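ORF10 (Moritella marina, PDB 6RIW) is the ketosynthase-chain length factor didomain of a polyunsaturated fatty acid synthase, probably condensing acyl units as beta-ketoacyl synthases do. Local coordinates at residues 123-137 against 582-594. Residues are numbered along the deposited sequence; the frame is centred on the assembly and turned at random.
Sequences SFPTKSSNQLFMPLY and MGMELELHQYRGR
A single polar link joins the two segments: Ser-129 OG and His-589 NE2 lie 2.7 Å apart in a hydrogen bond that either could donate. The imidazole is gripped at both nitrogens, because His-589 ND1 donates in the ring plane to Leu-586 O at 2.8 Å, which fixes the rotation of the ring. Ser-129 OG, set between its backbone N and carbonyl carbon (chi1 72°), also accepts from Thr-126 N, while Thr-126 OG1 takes Ser-129 N; this capping box lies in the turn that leads into the helix and positions the serine for the histidine. Asn-130 OD1 comes to the ring edge, 3.2 Å from His-589 CD2, with the amide nearly perpendicular to the imidazole, and its ND2 bonds Asp-227, which also forms a salt bridge with NH1 of Arg-592, whose NE bonds Asn-596.

Each segment follows the equivalent strand, 115-120 or 576-581, of a thiolase-fold half, so the contact ties ketosynthase to chain length factor across their pseudo-dimeric, buried interface. The short helical segments cross at -63°, and His-589 enters as a knob among Ser-129, Asn-130, Phe-133 and Met-134.

The two faces of the His-589 ring are covered by Pro-125 and Phe-133. Pro-125 CG makes a CH-pi contact 4.2 Å from the ring centroid, and on the opposite face lies Phe-133 CD2, in an oblique pair with the phenyl and imidazole planes inclined at 39°. Farther along, Met-134, bent at its second torsion, brings CE to 3.3 Å from His-589 O. Gln-590 CG packs 3.4 Å from Tyr-137 CZ, and the hydroxyl and amide of this pair both bond Glu-700. Toward the strands, Met-584 CE lies 4.0 Å from Pro-125 CD, and Leu-588 CB packs against Pro-125 CG.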
ATOM      1  N   SER A 123      -2.561  -2.953  -0.557  1.00 16.51           N
ATOM      2  CA  SER A 123      -2.169  -3.461   0.753  1.00 16.97           C
ATOM      3  C   SER A 123      -3.109  -4.555   1.227  1.00 19.11           C
ATOM      4  O   SER A 123      -3.543  -4.527   2.382  1.00 18.01           O
ATOM      5  CB  SER A 123      -2.128  -2.309   1.763  1.00 18.85           C
ATOM      6  OG  SER A 123      -1.048  -1.443   1.467  1.00 24.82           O
ATOM      7  N   PHE A 124      -3.461  -5.506   0.352  1.00 15.16           N
ATOM      8  CA  PHE A 124      -4.396  -6.587   0.668  1.00 14.92           C
ATOM      9  C   PHE A 124      -3.666  -7.914   0.815  1.00 14.26           C
ATOM     10  O   PHE A 124      -2.611  -8.114   0.211  1.00 14.17           O
ATOM     11  CB  PHE A 124      -5.408  -6.779  -0.460  1.00 14.74           C
ATOM     12  CG  PHE A 124      -6.457  -5.703  -0.577  1.00 18.62           C
ATOM     13  CD1 PHE A 124      -6.610  -4.727   0.385  1.00 21.38           C
ATOM     14  CD2 PHE A 124      -7.300  -5.709  -1.681  1.00 18.85           C
ATOM     15  CE1 PHE A 124      -7.597  -3.765   0.248  1.00 21.44           C
ATOM     16  CE2 PHE A 124      -8.288  -4.756  -1.827  1.00 23.78           C
ATOM     17  CZ  PHE A 124      -8.437  -3.782  -0.849  1.00 21.47           C
ATOM     18  N   PRO A 125      -4.254  -8.878   1.523  1.00 12.89           N
ATOM     19  CA  PRO A 125      -3.712 -10.247   1.512  1.00 13.12           C
ATOM     20  C   PRO A 125      -3.543 -10.743   0.082  1.00 13.00           C
ATOM     21  O   PRO A 125      -4.324 -10.399  -0.806  1.00 12.23           O
ATOM     22  CB  PRO A 125      -4.775 -11.061   2.249  1.00 12.50           C
ATOM     23  CG  PRO A 125      -5.441 -10.027   3.216  1.00 14.00           C
ATOM     24  CD  PRO A 125      -5.410  -8.719   2.425  1.00 13.14           C
ATOM     25  N   THR A 126      -2.534 -11.581  -0.120  1.00 13.16           N
ATOM     26  CA  THR A 126      -2.318 -12.238  -1.402  1.00 11.44           C
ATOM     27  C   THR A 126      -2.578 -13.728  -1.254  1.00 12.87           C
ATOM     28  O   THR A 126      -2.777 -14.252  -0.150  1.00 11.26           O
ATOM     29  CB  THR A 126      -0.898 -12.018  -1.932  1.00 14.05           C
ATOM     30  OG1 THR A 126       0.036 -12.706  -1.092  1.00 13.38           O
ATOM     31  CG2 THR A 126      -0.543 -10.512  -2.019  1.00 13.25           C
ATOM     32  N   LYS A 127      -2.555 -14.436  -2.388  1.00 11.35           N
ATOM     33  CA  LYS A 127      -2.784 -15.872  -2.305  1.00 13.57           C
ATOM     34  C   LYS A 127      -1.688 -16.554  -1.493  1.00 15.98           C
ATOM     35  O   LYS A 127      -1.965 -17.529  -0.782  1.00 14.89           O
ATOM     36  CB  LYS A 127      -2.890 -16.470  -3.715  1.00 13.48           C
ATOM     37  CG  LYS A 127      -4.037 -15.872  -4.540  1.00 14.36           C
ATOM     38  CD  LYS A 127      -4.205 -16.642  -5.877  1.00 18.04           C
ATOM     39  CE  LYS A 127      -2.980 -16.417  -6.781  1.00 19.75           C
ATOM     40  NZ  LYS A 127      -2.808 -14.980  -7.245  1.00 18.02           N
ATOM     41  N   SER A 128      -0.468 -15.998  -1.506  1.00 13.62           N
ATOM     42  CA  SER A 128       0.631 -16.578  -0.746  1.00 13.18           C
ATOM     43  C   SER A 128       0.658 -16.109   0.704  1.00 11.47           C
ATOM     44  O   SER A 128       0.983 -16.898   1.596  1.00 13.50           O
ATOM     45  CB  SER A 128       1.973 -16.247  -1.411  1.00 15.70           C
ATOM     46  OG  SER A 128       2.013 -16.777  -2.732  1.00 15.66           O
ATOM     47  N   SER A 129       0.376 -14.833   0.970  1.00 11.37           N
ATOM     48  CA  SER A 129       0.460 -14.372   2.366  1.00 12.71           C
ATOM     49  C   SER A 129      -0.530 -15.120   3.266  1.00 11.79           C
ATOM     50  O   SER A 129      -0.226 -15.382   4.439  1.00 11.61           O
ATOM     51  CB  SER A 129       0.270 -12.849   2.445  1.00 10.33           C
ATOM     52  OG  SER A 129      -1.068 -12.442   2.199  1.00 11.89           O
ATOM     53  N   ASN A 130      -1.689 -15.516   2.718  1.00 11.33           N
ATOM     54  CA  ASN A 130      -2.660 -16.327   3.454  1.00 12.24           C
ATOM     55  C   ASN A 130      -2.011 -17.556   4.071  1.00 13.37           C
ATOM     56  O   ASN A 130      -2.332 -17.935   5.203  1.00 11.68           O
ATOM     57  CB  ASN A 130      -3.795 -16.798   2.529  1.00 11.09           C
ATOM     58  CG  ASN A 130      -4.754 -15.707   2.120  1.00 14.98           C
ATOM     59  OD1 ASN A 130      -4.849 -14.653   2.749  1.00 14.51           O
ATOM     60  ND2 ASN A 130      -5.492 -15.967   1.042  1.00 13.05           N
ATOM     61  N   GLN A 131      -1.095 -18.199   3.336  1.00 12.53           N
ATOM     62  CA  GLN A 131      -0.523 -19.456   3.808  1.00 13.60           C
ATOM     63  C   GLN A 131       0.263 -19.274   5.098  1.00 12.52           C
ATOM     64  O   GLN A 131       0.407 -20.226   5.876  1.00 14.17           O
ATOM     65  CB  GLN A 131       0.399 -20.070   2.741  1.00 14.90           C
ATOM     66  CG  GLN A 131      -0.281 -20.491   1.447  1.00 13.78           C
ATOM     67  CD  GLN A 131      -0.802 -21.926   1.506  1.00 16.02           C
ATOM     68  OE1 GLN A 131      -0.677 -22.602   2.529  1.00 18.21           O
ATOM     69  NE2 GLN A 131      -1.401 -22.388   0.403  1.00 18.51           N
ATOM     70  N   LEU A 132       0.764 -18.070   5.348  1.00  9.37           N
ATOM     71  CA  LEU A 132       1.591 -17.813   6.521  1.00 11.24           C
ATOM     72  C   LEU A 132       0.787 -17.542   7.785  1.00 12.01           C
ATOM     73  O   LEU A 132       1.365 -17.602   8.869  1.00 12.57           O
ATOM     74  CB  LEU A 132       2.528 -16.621   6.255  1.00 12.36           C
ATOM     75  CG  LEU A 132       3.563 -16.839   5.138  1.00 13.75           C
ATOM     76  CD1 LEU A 132       4.171 -15.514   4.671  1.00 13.53           C
ATOM     77  CD2 LEU A 132       4.658 -17.760   5.598  1.00 13.98           C
ATOM     78  N   PHE A 133      -0.516 -17.258   7.686  1.00 12.08           N
ATOM     79  CA  PHE A 133      -1.263 -16.816   8.862  1.00 11.12           C
ATOM     80  C   PHE A 133      -2.504 -17.651   9.155  1.00 10.08           C
ATOM     81  O   PHE A 133      -2.879 -17.789  10.318  1.00 11.95           O
ATOM     82  CB  PHE A 133      -1.641 -15.343   8.706  1.00 10.57           C
ATOM     83  CG  PHE A 133      -0.441 -14.471   8.515  1.00  8.65           C
ATOM     84  CD1 PHE A 133       0.495 -14.349   9.548  1.00 11.06           C
ATOM     85  CD2 PHE A 133      -0.198 -13.840   7.297  1.00 10.48           C
ATOM     86  CE1 PHE A 133       1.644 -13.578   9.362  1.00 12.32           C
ATOM     87  CE2 PHE A 133       0.924 -13.057   7.103  1.00 11.67           C
ATOM     88  CZ  PHE A 133       1.860 -12.924   8.122  1.00 12.44           C
ATOM     89  N   MET A 134      -3.148 -18.203   8.131  1.00 11.55           N
ATOM     90  CA  MET A 134      -4.354 -18.999   8.376  1.00 11.57           C
ATOM     91  C   MET A 134      -4.175 -20.076   9.444  1.00 12.92           C
ATOM     92  O   MET A 134      -5.121 -20.293  10.224  1.00 14.23           O
ATOM     93  CB  MET A 134      -4.827 -19.661   7.069  1.00 13.24           C
ATOM     94  CG  MET A 134      -5.443 -18.760   6.035  1.00 14.64           C
ATOM     95  SD  MET A 134      -6.586 -17.491   6.648  1.00 18.17           S
ATOM     96  CE  MET A 134      -6.405 -16.274   5.338  1.00 15.95           C
ATOM     97  N   PRO A 135      -3.055 -20.798   9.523  1.00 14.05           N
ATOM     98  CA  PRO A 135      -2.967 -21.862  10.534  1.00 15.18           C
ATOM     99  C   PRO A 135      -3.053 -21.348  11.961  1.00 15.58           C
ATOM    100  O   PRO A 135      -3.442 -22.116  12.838  1.00 13.92           O
ATOM    101  CB  PRO A 135      -1.603 -22.507  10.254  1.00 15.14           C
ATOM    102  CG  PRO A 135      -1.326 -22.211   8.838  1.00 16.28           C
ATOM    103  CD  PRO A 135      -1.870 -20.808   8.638  1.00 15.93           C
ATOM    104  N   LEU A 136      -2.696 -20.085  12.223  1.00 11.53           N
ATOM    105  CA  LEU A 136      -2.904 -19.520  13.559  1.00 10.95           C
ATOM    106  C   LEU A 136      -4.370 -19.639  13.968  1.00 12.04           C
ATOM    107  O   LEU A 136      -4.692 -20.224  15.006  1.00 14.24           O
ATOM    108  CB  LEU A 136      -2.495 -18.048  13.593  1.00 12.09           C
ATOM    109  CG  LEU A 136      -1.024 -17.699  13.352  1.00 13.15           C
ATOM    110  CD1 LEU A 136      -0.870 -16.193  13.040  1.00 12.22           C
ATOM    111  CD2 LEU A 136      -0.236 -18.097  14.590  1.00 13.54           C
ATOM    112  N   TYR A 137      -5.269 -19.061  13.169  1.00 12.92           N
ATOM    113  CA  TYR A 137      -6.680 -19.038  13.554  1.00 11.46           C
ATOM    114  C   TYR A 137      -7.276 -20.432  13.516  1.00 11.68           C
ATOM    115  O   TYR A 137      -8.119 -20.778  14.358  1.00 13.35           O
ATOM    116  CB  TYR A 137      -7.488 -18.126  12.636  1.00 10.89           C
ATOM    117  CG  TYR A 137      -6.700 -16.956  12.105  1.00 14.73           C
ATOM    118  CD1 TYR A 137      -6.063 -16.083  12.993  1.00 10.70           C
ATOM    119  CD2 TYR A 137      -6.600 -16.723  10.721  1.00 12.62           C
ATOM    120  CE1 TYR A 137      -5.312 -15.018  12.525  1.00 13.71           C
ATOM    121  CE2 TYR A 137      -5.869 -15.655  10.232  1.00 13.87           C
ATOM    122  CZ  TYR A 137      -5.240 -14.797  11.140  1.00 15.21           C
ATOM    123  OH  TYR A 137      -4.496 -13.740  10.675  1.00 14.22           O
ATOM    124  N   MET A 582       3.163   3.011   5.986  1.00 12.58           N
ATOM    125  CA  MET A 582       2.496   1.849   6.555  1.00 12.76           C
ATOM    126  C   MET A 582       2.897   0.631   5.744  1.00 13.10           C
ATOM    127  O   MET A 582       3.507   0.743   4.679  1.00 12.82           O
ATOM    128  CB  MET A 582       0.971   2.038   6.564  1.00 13.82           C
ATOM    129  CG  MET A 582       0.392   2.425   5.180  1.00 12.94           C
ATOM    130  SD  MET A 582       0.202   1.011   4.035  1.00 19.72           S
ATOM    131  CE  MET A 582      -1.396   0.354   4.615  1.00 16.25           C
ATOM    132  N   GLY A 583       2.600  -0.541   6.300  1.00 13.63           N
ATOM    133  CA  GLY A 583       2.515  -1.773   5.550  1.00 16.79           C
ATOM    134  C   GLY A 583       1.140  -2.374   5.808  1.00 17.87           C
ATOM    135  O   GLY A 583       0.319  -1.797   6.531  1.00 16.02           O
ATOM    136  N   MET A 584       0.888  -3.534   5.209  1.00 16.93           N
ATOM    137  CA  MET A 584      -0.469  -4.065   5.347  1.00 16.55           C
ATOM    138  C   MET A 584      -0.757  -4.427   6.802  1.00 13.20           C
ATOM    139  O   MET A 584       0.140  -4.810   7.567  1.00 16.38           O
ATOM    140  CB  MET A 584      -0.707  -5.270   4.416  1.00 18.84           C
ATOM    141  CG  MET A 584       0.042  -6.544   4.720  1.00 22.45           C
ATOM    142  SD  MET A 584      -0.808  -8.028   4.010  1.00 33.79           S
ATOM    143  CE  MET A 584      -2.317  -7.995   4.875  1.00 11.87           C
ATOM    144  N   GLU A 585      -2.004  -4.225   7.202  1.00 14.41           N
ATOM    145  CA  GLU A 585      -2.492  -4.753   8.469  1.00 13.88           C
ATOM    146  C   GLU A 585      -2.565  -6.265   8.327  1.00 13.93           C
ATOM    147  O   GLU A 585      -3.437  -6.781   7.623  1.00 12.57           O
ATOM    148  CB  GLU A 585      -3.863  -4.162   8.784  1.00 15.26           C
ATOM    149  CG  GLU A 585      -4.519  -4.728  10.052  1.00 16.11           C
ATOM    150  CD  GLU A 585      -3.581  -4.695  11.256  1.00 24.51           C
ATOM    151  OE1 GLU A 585      -3.472  -3.616  11.898  1.00 19.16           O
ATOM    152  OE2 GLU A 585      -2.964  -5.750  11.569  1.00 21.21           O
ATOM    153  N   LEU A 586      -1.624  -6.968   8.946  1.00 12.57           N
ATOM    154  CA  LEU A 586      -1.601  -8.420   8.833  1.00 13.09           C
ATOM    155  C   LEU A 586      -2.846  -9.071   9.424  1.00 14.17           C
ATOM    156  O   LEU A 586      -3.179 -10.203   9.032  1.00 12.95           O
ATOM    157  CB  LEU A 586      -0.340  -8.942   9.507  1.00 11.40           C
ATOM    158  CG  LEU A 586       0.990  -8.476   8.862  1.00 12.26           C
ATOM    159  CD1 LEU A 586       2.171  -8.913   9.748  1.00 13.36           C
ATOM    160  CD2 LEU A 586       1.151  -9.035   7.446  1.00 13.58           C
ATOM    161  N   GLU A 587      -3.547  -8.394  10.360  1.00 13.98           N
ATOM    162  CA  GLU A 587      -4.799  -8.946  10.883  1.00 12.98           C
ATOM    163  C   GLU A 587      -5.890  -9.038   9.822  1.00 14.12           C
ATOM    164  O   GLU A 587      -6.916  -9.698  10.061  1.00 11.98           O
ATOM    165  CB  GLU A 587      -5.307  -8.133  12.091  1.00 13.88           C
ATOM    166  CG  GLU A 587      -4.377  -8.241  13.300  1.00 17.28           C
ATOM    167  CD  GLU A 587      -4.945  -7.562  14.552  1.00 25.19           C
ATOM    168  OE1 GLU A 587      -5.922  -6.783  14.442  1.00 25.54           O
ATOM    169  OE2 GLU A 587      -4.403  -7.804  15.645  1.00 22.01           O
ATOM    170  N   LEU A 588      -5.691  -8.436   8.647  1.00 12.92           N
ATOM    171  CA  LEU A 588      -6.666  -8.606   7.576  1.00 10.99           C
ATOM    172  C   LEU A 588      -6.835 -10.061   7.132  1.00 12.67           C
ATOM    173  O   LEU A 588      -7.859 -10.391   6.508  1.00 11.10           O
ATOM    174  CB  LEU A 588      -6.272  -7.746   6.364  1.00 12.56           C
ATOM    175  CG  LEU A 588      -6.386  -6.216   6.536  1.00 14.98           C
ATOM    176  CD1 LEU A 588      -5.966  -5.537   5.237  1.00 17.08           C
ATOM    177  CD2 LEU A 588      -7.790  -5.822   6.932  1.00 17.55           C
ATOM    178  N   HIS A 589      -5.857 -10.929   7.415  1.00 12.29           N
ATOM    179  CA  HIS A 589      -5.998 -12.349   7.096  1.00 11.84           C
ATOM    180  C   HIS A 589      -7.086 -13.014   7.924  1.00 12.28           C
ATOM    181  O   HIS A 589      -7.562 -14.090   7.549  1.00 12.57           O
ATOM    182  CB  HIS A 589      -4.655 -13.069   7.294  1.00 11.85           C
ATOM    183  CG  HIS A 589      -3.601 -12.590   6.339  1.00 12.21           C
ATOM    184  ND1 HIS A 589      -2.672 -11.630   6.678  1.00 11.81           N
ATOM    185  CD2 HIS A 589      -3.353 -12.918   5.046  1.00 10.67           C
ATOM    186  CE1 HIS A 589      -1.891 -11.382   5.633  1.00 11.19           C
ATOM    187  NE2 HIS A 589      -2.273 -12.163   4.634  1.00 11.51           N
ATOM    188  N   GLN A 590      -7.504 -12.382   9.026  1.00 12.71           N
ATOM    189  CA  GLN A 590      -8.569 -12.962   9.830  1.00 12.93           C
ATOM    190  C   GLN A 590      -9.893 -12.985   9.082  1.00 12.33           C
ATOM    191  O   GLN A 590     -10.747 -13.816   9.398  1.00 13.88           O
ATOM    192  CB  GLN A 590      -8.704 -12.191  11.150  1.00 14.64           C
ATOM    193  CG  GLN A 590      -7.487 -12.356  12.044  1.00 11.92           C
ATOM    194  CD  GLN A 590      -7.482 -11.385  13.207  1.00 18.41           C
ATOM    195  OE1 GLN A 590      -8.513 -10.823  13.544  1.00 18.80           O
ATOM    196  NE2 GLN A 590      -6.319 -11.194  13.834  1.00 19.28           N
ATOM    197  N   TYR A 591     -10.084 -12.099   8.101  1.00 13.68           N
ATOM    198  CA  TYR A 591     -11.360 -12.065   7.397  1.00 14.45           C
ATOM    199  C   TYR A 591     -11.576 -13.336   6.573  1.00 14.22           C
ATOM    200  O   TYR A 591     -12.628 -13.991   6.678  1.00 15.15           O
ATOM    201  CB  TYR A 591     -11.455 -10.823   6.515  1.00 17.52           C
ATOM    202  CG  TYR A 591     -12.738 -10.842   5.744  1.00 18.65           C
ATOM    203  CD1 TYR A 591     -13.956 -10.756   6.401  1.00 20.17           C
ATOM    204  CD2 TYR A 591     -12.736 -10.998   4.363  1.00 20.65           C
ATOM    205  CE1 TYR A 591     -15.156 -10.826   5.700  1.00 22.81           C
ATOM    206  CE2 TYR A 591     -13.923 -11.056   3.653  1.00 22.18           C
ATOM    207  CZ  TYR A 591     -15.126 -10.968   4.332  1.00 23.44           C
ATOM    208  OH  TYR A 591     -16.299 -11.033   3.625  1.00 26.17           O
ATOM    209  N   ARG A 592     -10.609 -13.701   5.731  1.00 12.50           N
ATOM    210  CA  ARG A 592     -10.723 -15.003   5.068  1.00 13.10           C
ATOM    211  C   ARG A 592     -10.617 -16.144   6.079  1.00 13.18           C
ATOM    212  O   ARG A 592     -11.221 -17.211   5.888  1.00 13.01           O
ATOM    213  CB  ARG A 592      -9.661 -15.156   3.972  1.00 13.55           C
ATOM    214  CG  ARG A 592      -9.823 -16.485   3.213  1.00 14.90           C
ATOM    215  CD  ARG A 592      -8.956 -16.601   1.969  1.00 13.56           C
ATOM    216  NE  ARG A 592      -9.152 -17.939   1.397  1.00 14.73           N
ATOM    217  CZ  ARG A 592      -8.923 -18.261   0.126  1.00 16.32           C
ATOM    218  NH1 ARG A 592      -8.483 -17.348  -0.721  1.00 16.45           N
ATOM    219  NH2 ARG A 592      -9.143 -19.504  -0.296  1.00 13.81           N
ATOM    220  N   GLY A 593      -9.866 -15.935   7.162  1.00 11.70           N
ATOM    221  CA  GLY A 593      -9.859 -16.902   8.247  1.00 12.54           C
ATOM    222  C   GLY A 593     -11.256 -17.263   8.714  1.00 14.91           C
ATOM    223  O   GLY A 593     -11.519 -18.412   9.078  1.00 13.56           O
ATOM    224  N   ARG A 594     -12.174 -16.296   8.696  1.00 11.57           N
ATOM    225  CA  ARG A 594     -13.581 -16.582   8.984  1.00 13.60           C
ATOM    226  C   ARG A 594     -14.298 -17.184   7.773  1.00 14.84           C
ATOM    227  O   ARG A 594     -14.934 -18.245   7.860  1.00 12.41           O
ATOM    228  CB  ARG A 594     -14.273 -15.289   9.430  1.00 16.43           C
ATOM    229  CG  ARG A 594     -15.807 -15.349   9.455  1.00 16.52           C
ATOM    230  CD  ARG A 594     -16.501 -13.991   9.271  1.00 19.33           C
ATOM    231  NE  ARG A 594     -17.903 -14.254   8.935  1.00 20.93           N
ATOM    232  CZ  ARG A 594     -18.875 -14.424   9.826  1.00 20.58           C
ATOM    233  NH1 ARG A 594     -18.618 -14.304  11.115  1.00 17.92           N
ATOM    234  NH2 ARG A 594     -20.108 -14.718   9.416  1.00 22.13           N
TER